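PDB 3G7U: cytosine-specific methyltransferase from Escherichia coli O157:H7 EDL933, which probably transfers a methyl group from S-adenosyl-L-methionine to carbon 5 of cytosine in DNA. Local coordinates for residues Val5-Leu8 against Gly14-Leu17; Ala19-Phe24 against Gly329-Phe334; Val191-Ala196 against Ala325-Phe330. One frame throughout, in Å; residues are numbered along the deposited sequence. Where two conformers were deposited one is given.

Contact 1 of 3, residues Val5-Leu8 against Gly14-Leu17; sequences VIDL and GLSL
Asp-7 on strand 4-8 reaches across to Ser-16 and Leu-15 in the first turn of helix 14-22, a small example of how a strand and the helix that follows it can be joined by one carboxylate. Followed outward from the backbone, the side chain leaves with CG anti to the main-chain N (chi1 -171°), which carries it toward the helix. Asp-7 CB passes 3.6 Å from Ser-16 OG. The carboxylate is turned so that OD1 eclipses CA (chi2 -5°), and OD2 therefore heads outward to the helix. Asp-7 OD1 rests 4.0 Å from the methyl Leu-15 CD2. Asp-7 OD2 accepts a short hydrogen bond from Ser-16 OG, 2.5 Å long, on its anti lone pair. A water donates to Asp-7 OD2 at 2.6 Å, and the same water accepts from Ser-16 N at 3.0 Å, so the carboxylate meets the start of the helix both directly and through solvent. Two donors thus grip one buried oxygen, and the nearby helix N-terminus would probably favour its ionised form. Ser-16 OG is also hydrogen-bonded to His-40. The contact belongs to the first beta-alpha-beta unit of the Rossmann-like methyltransferase fold: strand 4-8 lies between parallel strands 25-30 and 74-77, Leu-15 touches Ile-76 of the latter, and Leu-15 also touches Ala-356 and Leu-360 of helix 353-367.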
loop_
_atom_site.group_PDB
_atom_site.type_symbol
_atom_site.label_atom_id
_atom_site.label_comp_id
_atom_site.label_asym_id
_atom_site.label_seq_id
_atom_site.Cartn_x
_atom_site.Cartn_y
_atom_site.Cartn_z
ATOM N N VAL A 5 -15.325 -3.737 -5.278
ATOM C CA VAL A 5 -14.938 -2.672 -4.375
ATOM C C VAL A 5 -14.611 -1.383 -5.125
ATOM O O VAL A 5 -14.253 -1.387 -6.302
ATOM C CB VAL A 5 -13.715 -3.079 -3.447
ATOM C CG1 VAL A 5 -14.035 -4.370 -2.674
ATOM C CG2 VAL A 5 -12.425 -3.253 -4.207
ATOM N N ILE A 6 -14.777 -0.290 -4.404
ATOM C CA ILE A 6 -14.274 1.023 -4.768
ATOM C C ILE A 6 -13.183 1.382 -3.752
ATOM O O ILE A 6 -13.407 1.205 -2.562
ATOM C CB ILE A 6 -15.364 2.076 -4.562
ATOM C CG1 ILE A 6 -16.556 1.798 -5.461
ATOM C CG2 ILE A 6 -14.836 3.482 -4.847
ATOM C CD1 ILE A 6 -17.629 2.845 -5.307
ATOM N N ASP A 7 -12.056 1.904 -4.212
ATOM C CA ASP A 7 -10.970 2.356 -3.294
ATOM C C ASP A 7 -10.875 3.896 -3.253
ATOM O O ASP A 7 -10.524 4.529 -4.262
ATOM C CB ASP A 7 -9.678 1.674 -3.806
ATOM C CG ASP A 7 -8.443 1.840 -2.861
ATOM O OD1 ASP A 7 -8.506 2.562 -1.831
ATOM O OD2 ASP A 7 -7.396 1.207 -3.209
ATOM N N LEU A 8 -11.290 4.494 -2.126
ATOM C CA LEU A 8 -11.244 5.907 -1.907
ATOM C C LEU A 8 -9.896 6.314 -1.322
ATOM O O LEU A 8 -9.425 5.658 -0.416
ATOM C CB LEU A 8 -12.360 6.306 -0.952
ATOM C CG LEU A 8 -13.784 5.930 -1.428
ATOM C CD1 LEU A 8 -14.821 6.435 -0.379
ATOM C CD2 LEU A 8 -14.106 6.549 -2.807
ATOM N N GLY A 14 -1.621 0.290 -3.274
ATOM C CA GLY A 14 -1.233 -0.752 -2.299
ATOM C C GLY A 14 -2.461 -1.534 -1.774
ATOM O O GLY A 14 -2.471 -2.760 -1.798
ATOM N N LEU A 15 -3.481 -0.818 -1.298
ATOM C CA LEU A 15 -4.671 -1.473 -0.744
ATOM C C LEU A 15 -5.466 -2.106 -1.879
ATOM O O LEU A 15 -6.029 -3.174 -1.706
ATOM C CB LEU A 15 -5.522 -0.429 -0.007
ATOM C CG LEU A 15 -6.673 -0.956 0.818
ATOM C CD1 LEU A 15 -6.083 -1.687 2.083
ATOM C CD2 LEU A 15 -7.521 0.239 1.263
ATOM N N SER A 16 -5.476 -1.456 -3.046
ATOM C CA SER A 16 -6.125 -2.009 -4.254
ATOM C C SER A 16 -5.537 -3.354 -4.648
ATOM O O SER A 16 -6.264 -4.311 -5.001
ATOM C CB SER A 16 -5.963 -1.083 -5.455
ATOM O OG SER A 16 -6.858 0.007 -5.372
ATOM N N LEU A 17 -4.215 -3.447 -4.601
ATOM C CA LEU A 17 -3.546 -4.717 -5.005
ATOM C C LEU A 17 -3.889 -5.800 -3.981
ATOM O O LEU A 17 -4.125 -6.954 -4.335
ATOM C CB LEU A 17 -2.030 -4.530 -5.087
ATOM C CG LEU A 17 -1.243 -5.813 -5.408
ATOM C CD1 LEU A 17 -1.815 -6.493 -6.692
ATOM C CD2 LEU A 17 0.254 -5.489 -5.542
HETATM O O HOH W 1 -4.872 1.496 -2.768
#

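Contact 2 of 3, residues Ala19-Phe24 against Gly329-Phe334; sequences AARAGF and GFPDWF
The sequence RLQGFP, which matches motif IX of the C5-cytosine methyltransferases, spans the end of helix 321-328: the helix closes in a Schellman motif at Gly-329 and leads into a type I turn from Pro-331 to Phe-334, and Arg-21 of helix 14-22 reaches over to meet Pro-331 and Trp-333 of that loop. The helix lies in the Rossmann-like part of the chain and the loop more than 300 residues later. A long side chain bridges them, for the nearest CA atoms, those of Arg-21 and Pro-331, are 11.6 Å apart. Arg-21 runs extended from CG to NE, and its terminal NH2 does the touching. Arg-21 NH2 lies 3.7 Å from Trp-333 CZ2 and 3.8 Å from Pro-331 CB. The guanidinium plane stands nearly upright to the indole, 80° from it, and the NH2 corner makes the contact. With chi1 at 52° the indole of Trp-333 folds back under the proline, placing Pro-331 CG 3.5 Å above one face of the Trp-333 ring, offset toward the rim. Polar partners fix both groups from outside: Arg-21 NE donates to Gln-233 O and NH2 to Lys-229 O and Gly-232 O, while Trp-333 NE1 shares Gly-232 O. The remaining nitrogen finds the loop through solvent: a water in the guanidinium plane accepts from Arg-21 NH1 at 2.8 Å and donates to Gly-329 O at 2.9 Å.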
loop_
_atom_site.group_PDB
_atom_site.type_symbol
_atom_site.label_atom_id
_atom_site.label_comp_id
_atom_site.label_asym_id
_atom_site.label_seq_id
_atom_site.Cartn_x
_atom_site.Cartn_y
_atom_site.Cartn_z
ATOM N N ALA A 19 -6.693 -5.915 -2.325
ATOM C CA ALA A 19 -8.074 -6.299 -2.602
ATOM C C ALA A 19 -8.133 -7.253 -3.774
ATOM O O ALA A 19 -8.824 -8.293 -3.715
ATOM C CB ALA A 19 -8.933 -5.042 -2.882
ATOM N N ALA A 20 -7.419 -6.925 -4.840
ATOM C CA ALA A 20 -7.478 -7.691 -6.085
ATOM C C ALA A 20 -6.915 -9.103 -5.881
ATOM O O ALA A 20 -7.468 -10.099 -6.376
ATOM C CB ALA A 20 -6.715 -6.949 -7.221
ATOM N N ARG A 21 -5.825 -9.190 -5.131
ATOM C CA ARG A 21 -5.218 -10.507 -4.849
ATOM C C ARG A 21 -6.142 -11.373 -3.930
ATOM O O ARG A 21 -6.211 -12.598 -4.076
ATOM C CB ARG A 21 -3.820 -10.353 -4.250
ATOM C CG ARG A 21 -2.743 -9.997 -5.254
ATOM C CD ARG A 21 -1.387 -9.969 -4.572
ATOM N NE ARG A 21 -0.315 -10.205 -5.516
ATOM C CZ ARG A 21 0.974 -9.976 -5.281
ATOM N NH1 ARG A 21 1.347 -9.463 -4.117
ATOM N NH2 ARG A 21 1.883 -10.267 -6.217
ATOM N N ALA A 22 -6.893 -10.721 -3.051
ATOM C CA ALA A 22 -7.845 -11.370 -2.164
ATOM C C ALA A 22 -9.094 -11.839 -2.894
ATOM O O ALA A 22 -9.878 -12.571 -2.309
ATOM C CB ALA A 22 -8.255 -10.431 -1.012
ATOM N N GLY A 23 -9.284 -11.420 -4.144
ATOM C CA GLY A 23 -10.414 -11.897 -4.955
ATOM C C GLY A 23 -11.467 -10.861 -5.328
ATOM O O GLY A 23 -12.356 -11.161 -6.122
ATOM N N PHE A 24 -11.349 -9.636 -4.802
ATOM C CA PHE A 24 -12.256 -8.560 -5.149
ATOM C C PHE A 24 -11.943 -7.963 -6.508
ATOM O O PHE A 24 -10.806 -8.025 -7.001
ATOM C CB PHE A 24 -12.208 -7.471 -4.081
ATOM C CG PHE A 24 -12.685 -7.899 -2.743
ATOM C CD1 PHE A 24 -14.054 -7.995 -2.455
ATOM C CD2 PHE A 24 -11.775 -8.172 -1.727
ATOM C CE1 PHE A 24 -14.497 -8.382 -1.175
ATOM C CE2 PHE A 24 -12.207 -8.535 -0.472
ATOM C CZ PHE A 24 -13.573 -8.647 -0.181
ATOM N N GLY A 329 6.626 -4.495 0.337
ATOM C CA GLY A 329 5.775 -5.592 -0.046
ATOM C C GLY A 329 5.119 -5.471 -1.409
ATOM O O GLY A 329 4.165 -6.191 -1.700
ATOM N N PHE A 330 5.634 -4.602 -2.278
ATOM C CA PHE A 330 5.119 -4.530 -3.637
ATOM C C PHE A 330 5.818 -5.559 -4.524
ATOM O O PHE A 330 7.002 -5.847 -4.358
ATOM C CB PHE A 330 5.342 -3.113 -4.235
ATOM C CG PHE A 330 4.298 -2.099 -3.841
ATOM C CD1 PHE A 330 3.136 -1.933 -4.608
ATOM C CD2 PHE A 330 4.532 -1.270 -2.759
ATOM C CE1 PHE A 330 2.194 -0.973 -4.244
ATOM C CE2 PHE A 330 3.604 -0.320 -2.379
ATOM C CZ PHE A 330 2.450 -0.170 -3.140
ATOM N N PRO A 331 5.095 -6.132 -5.491
ATOM C CA PRO A 331 5.769 -7.067 -6.386
ATOM C C PRO A 331 6.662 -6.357 -7.398
ATOM O O PRO A 331 6.448 -5.177 -7.710
ATOM C CB PRO A 331 4.618 -7.719 -7.136
ATOM C CG PRO A 331 3.470 -6.769 -7.044
ATOM C CD PRO A 331 3.667 -5.944 -5.829
ATOM N N ASP A 332 7.649 -7.067 -7.933
ATOM C CA ASP A 332 8.542 -6.482 -8.937
ATOM C C ASP A 332 7.885 -6.017 -10.209
ATOM O O ASP A 332 8.448 -5.170 -10.888
ATOM C CB ASP A 332 9.654 -7.469 -9.327
ATOM C CG ASP A 332 10.784 -7.482 -8.354
ATOM O OD1 ASP A 332 10.817 -6.651 -7.425
ATOM O OD2 ASP A 332 11.700 -8.326 -8.535
ATOM N N TRP A 333 6.704 -6.558 -10.530
ATOM C CA TRP A 333 5.970 -6.161 -11.744
ATOM C C TRP A 333 5.115 -4.889 -11.584
ATOM O O TRP A 333 4.587 -4.380 -12.555
ATOM C CB TRP A 333 5.121 -7.341 -12.286
ATOM C CG TRP A 333 4.199 -7.995 -11.276
ATOM C CD1 TRP A 333 4.444 -9.127 -10.570
ATOM C CD2 TRP A 333 2.866 -7.554 -10.875
ATOM N NE1 TRP A 333 3.357 -9.450 -9.778
ATOM C CE2 TRP A 333 2.376 -8.506 -9.946
ATOM C CE3 TRP A 333 2.044 -6.471 -11.238
ATOM C CZ2 TRP A 333 1.113 -8.395 -9.337
ATOM C CZ3 TRP A 333 0.790 -6.353 -10.647
ATOM C CH2 TRP A 333 0.332 -7.308 -9.701
ATOM N N PHE A 334 5.033 -4.372 -10.357
ATOM C CA PHE A 334 4.291 -3.137 -10.093
ATOM C C PHE A 334 5.155 -1.972 -10.577
ATOM O O PHE A 334 6.341 -1.893 -10.274
ATOM C CB PHE A 334 3.962 -3.035 -8.597
ATOM C CG PHE A 334 2.852 -2.075 -8.292
ATOM C CD1 PHE A 334 1.528 -2.542 -8.183
ATOM C CD2 PHE A 334 3.113 -0.721 -8.162
ATOM C CE1 PHE A 334 0.470 -1.652 -7.935
ATOM C CE2 PHE A 334 2.049 0.188 -7.890
ATOM C CZ PHE A 334 0.744 -0.303 -7.785
HETATM O O HOH W 2 3.868 -8.532 -3.330
#

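Contact 3 of 3, residues Val191-Ala196 against Ala325-Phe330; sequences VTVKDA and ARLQGF
Arg-326 and Leu-327, neighbours near the end of helix 321-328, press on the short helix 193-196 by two different means. The polar one is a hydrogen bond from Arg-326 NH2 to Ala-196 O, 2.9 Å long, with an N-H...O angle of 152° and the oxygen 17° out of the guanidinium plane. The arginine starts with CG beside its own backbone N. Extended from there to NE, the chain lays CD against the same carbonyl, Arg-326 CD being 3.0 Å from Ala-196 O. The apolar means is a single methyl: Leu-327 CD2 sits 3.9 Å from Ala-196 CB and 4.3 Å from Val-193 CG2, and also touches Val-193 CA. At the start of the short helix Thr-192 is the N-cap, and Asp-195 OD2 takes a weak capping-box bond from its N. Beyond the pair, Arg-326 NH2 also donates to Tyr-198 O, and Arg-326 NH1 makes a salt bridge to Asp-332 OD2. A buried arginine is thus held by backbone carbonyls and one carboxylate, which fixes its rotation and probably offsets the cost of burying its charge, while the Leu-327 methyl packs helix 193-196 against the end of helix 321-328.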
loop_
_atom_site.group_PDB
_atom_site.type_symbol
_atom_site.label_atom_id
_atom_site.label_comp_id
_atom_site.label_asym_id
_atom_site.label_seq_id
_atom_site.Cartn_x
_atom_site.Cartn_y
_atom_site.Cartn_z
ATOM N N VAL A 191 10.350 -12.125 6.513
ATOM C CA VAL A 191 11.183 -11.769 5.370
ATOM C C VAL A 191 12.035 -10.624 5.846
ATOM O O VAL A 191 11.515 -9.553 6.102
ATOM C CB VAL A 191 10.335 -11.304 4.148
ATOM C CG1 VAL A 191 11.231 -11.085 2.945
ATOM C CG2 VAL A 191 9.323 -12.358 3.798
ATOM N N THR A 192 13.333 -10.855 5.999
ATOM C CA THR A 192 14.271 -9.829 6.406
ATOM C C THR A 192 14.714 -9.034 5.180
ATOM O O THR A 192 14.430 -9.432 4.034
ATOM C CB THR A 192 15.534 -10.465 7.029
ATOM O OG1 THR A 192 16.079 -11.392 6.087
ATOM C CG2 THR A 192 15.160 -11.236 8.306
ATOM N N VAL A 193 15.415 -7.936 5.447
ATOM C CA VAL A 193 16.028 -7.079 4.407
ATOM C C VAL A 193 16.822 -7.920 3.402
ATOM O O VAL A 193 16.628 -7.826 2.191
ATOM C CB VAL A 193 16.928 -5.991 5.066
ATOM C CG1 VAL A 193 17.746 -5.195 4.010
ATOM C CG2 VAL A 193 16.087 -5.071 5.920
ATOM N N LYS A 194 17.686 -8.797 3.907
ATOM C CA LYS A 194 18.548 -9.592 3.057
ATOM C C LYS A 194 17.750 -10.448 2.108
ATOM O O LYS A 194 18.109 -10.590 0.945
ATOM C CB LYS A 194 19.504 -10.434 3.936
ATOM C CG LYS A 194 20.211 -11.614 3.281
ATOM C CD LYS A 194 21.163 -12.283 4.311
ATOM C CE LYS A 194 22.352 -13.006 3.652
ATOM N NZ LYS A 194 23.462 -13.310 4.649
ATOM N N ASP A 195 16.651 -11.028 2.585
ATOM C CA ASP A 195 15.815 -11.863 1.710
ATOM C C ASP A 195 15.082 -11.017 0.676
ATOM O O ASP A 195 14.900 -11.445 -0.465
ATOM C CB ASP A 195 14.734 -12.605 2.509
ATOM C CG ASP A 195 15.303 -13.521 3.595
ATOM O OD1 ASP A 195 16.363 -14.144 3.374
ATOM O OD2 ASP A 195 14.661 -13.613 4.671
ATOM N N ALA A 196 14.641 -9.828 1.083
ATOM C CA ALA A 196 13.772 -9.032 0.172
ATOM C C ALA A 196 14.598 -8.476 -0.974
ATOM O O ALA A 196 14.119 -8.397 -2.093
ATOM C CB ALA A 196 13.112 -7.881 0.933
ATOM N N ALA A 325 10.369 -0.483 -2.760
ATOM C CA ALA A 325 9.127 -1.189 -3.182
ATOM C C ALA A 325 9.146 -2.595 -2.649
ATOM O O ALA A 325 8.136 -3.085 -2.123
ATOM C CB ALA A 325 9.000 -1.227 -4.692
ATOM N N ARG A 326 10.305 -3.277 -2.779
ATOM C CA ARG A 326 10.372 -4.629 -2.267
ATOM C C ARG A 326 10.192 -4.647 -0.757
ATOM O O ARG A 326 9.477 -5.495 -0.202
ATOM C CB ARG A 326 11.711 -5.257 -2.632
ATOM C CG ARG A 326 11.860 -5.569 -4.093
ATOM C CD ARG A 326 12.781 -6.751 -4.223
ATOM N NE ARG A 326 12.925 -7.293 -5.595
ATOM C CZ ARG A 326 13.868 -8.167 -5.919
ATOM N NH1 ARG A 326 13.994 -8.619 -7.165
ATOM N NH2 ARG A 326 14.712 -8.570 -4.971
ATOM N N LEU A 327 10.840 -3.728 -0.076
ATOM C CA LEU A 327 10.752 -3.729 1.359
ATOM C C LEU A 327 9.331 -3.406 1.849
ATOM O O LEU A 327 8.950 -3.786 2.945
ATOM C CB LEU A 327 11.763 -2.723 1.914
ATOM C CG LEU A 327 13.211 -3.148 1.614
ATOM C CD1 LEU A 327 14.133 -1.964 1.946
ATOM C CD2 LEU A 327 13.598 -4.375 2.515
ATOM N N GLN A 328 8.543 -2.723 1.023
ATOM C CA GLN A 328 7.176 -2.362 1.409
ATOM C C GLN A 328 6.184 -3.474 1.071
ATOM O O GLN A 328 5.062 -3.449 1.552
ATOM C CB GLN A 328 6.812 -1.020 0.735
ATOM C CG GLN A 328 5.470 -0.427 1.016
ATOM C CD GLN A 328 5.310 0.041 2.440
ATOM O OE1 GLN A 328 6.283 0.209 3.185
ATOM N NE2 GLN A 328 4.059 0.252 2.835
ATOM N N GLY A 329 6.626 -4.495 0.337
ATOM C CA GLY A 329 5.775 -5.592 -0.046
ATOM C C GLY A 329 5.119 -5.471 -1.409
ATOM O O GLY A 329 4.165 -6.191 -1.700
ATOM N N PHE A 330 5.634 -4.602 -2.278
ATOM C CA PHE A 330 5.119 -4.530 -3.637
ATOM C C PHE A 330 5.818 -5.559 -4.524
ATOM O O PHE A 330 7.002 -5.847 -4.358
ATOM C CB PHE A 330 5.342 -3.113 -4.235
ATOM C CG PHE A 330 4.298 -2.099 -3.841
ATOM C CD1 PHE A 330 3.136 -1.933 -4.608
ATOM C CD2 PHE A 330 4.532 -1.270 -2.759
ATOM C CE1 PHE A 330 2.194 -0.973 -4.244
ATOM C CE2 PHE A 330 3.604 -0.320 -2.379
ATOM C CZ PHE A 330 2.450 -0.170 -3.140
#

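In the fold
All three contacts are buried, contact 2 less completely since Arg-21 is partly exposed. Contact 1 is local, set within the first beta-alpha-beta unit, and relies on a carboxylate, a hydroxyl and a water. Contacts 2 and 3 join segments far apart in the sequence, and both depend on arginines: in contact 2 the arginine binds backbone carbonyls and a water, in contact 3 two carbonyls and a carboxylate. Contact 3 alone adds methyl packing between helices. Contacts 1 and 2 share helix 14-22 and lie about 10 Å apart between centres, Leu-17 packing on both Pro-331 and Trp-333. Contacts 2 and 3 share Gly-329 and Phe-330, and contact 3 lies farther from the chain centre, about 13 Å against 9 Å for the others.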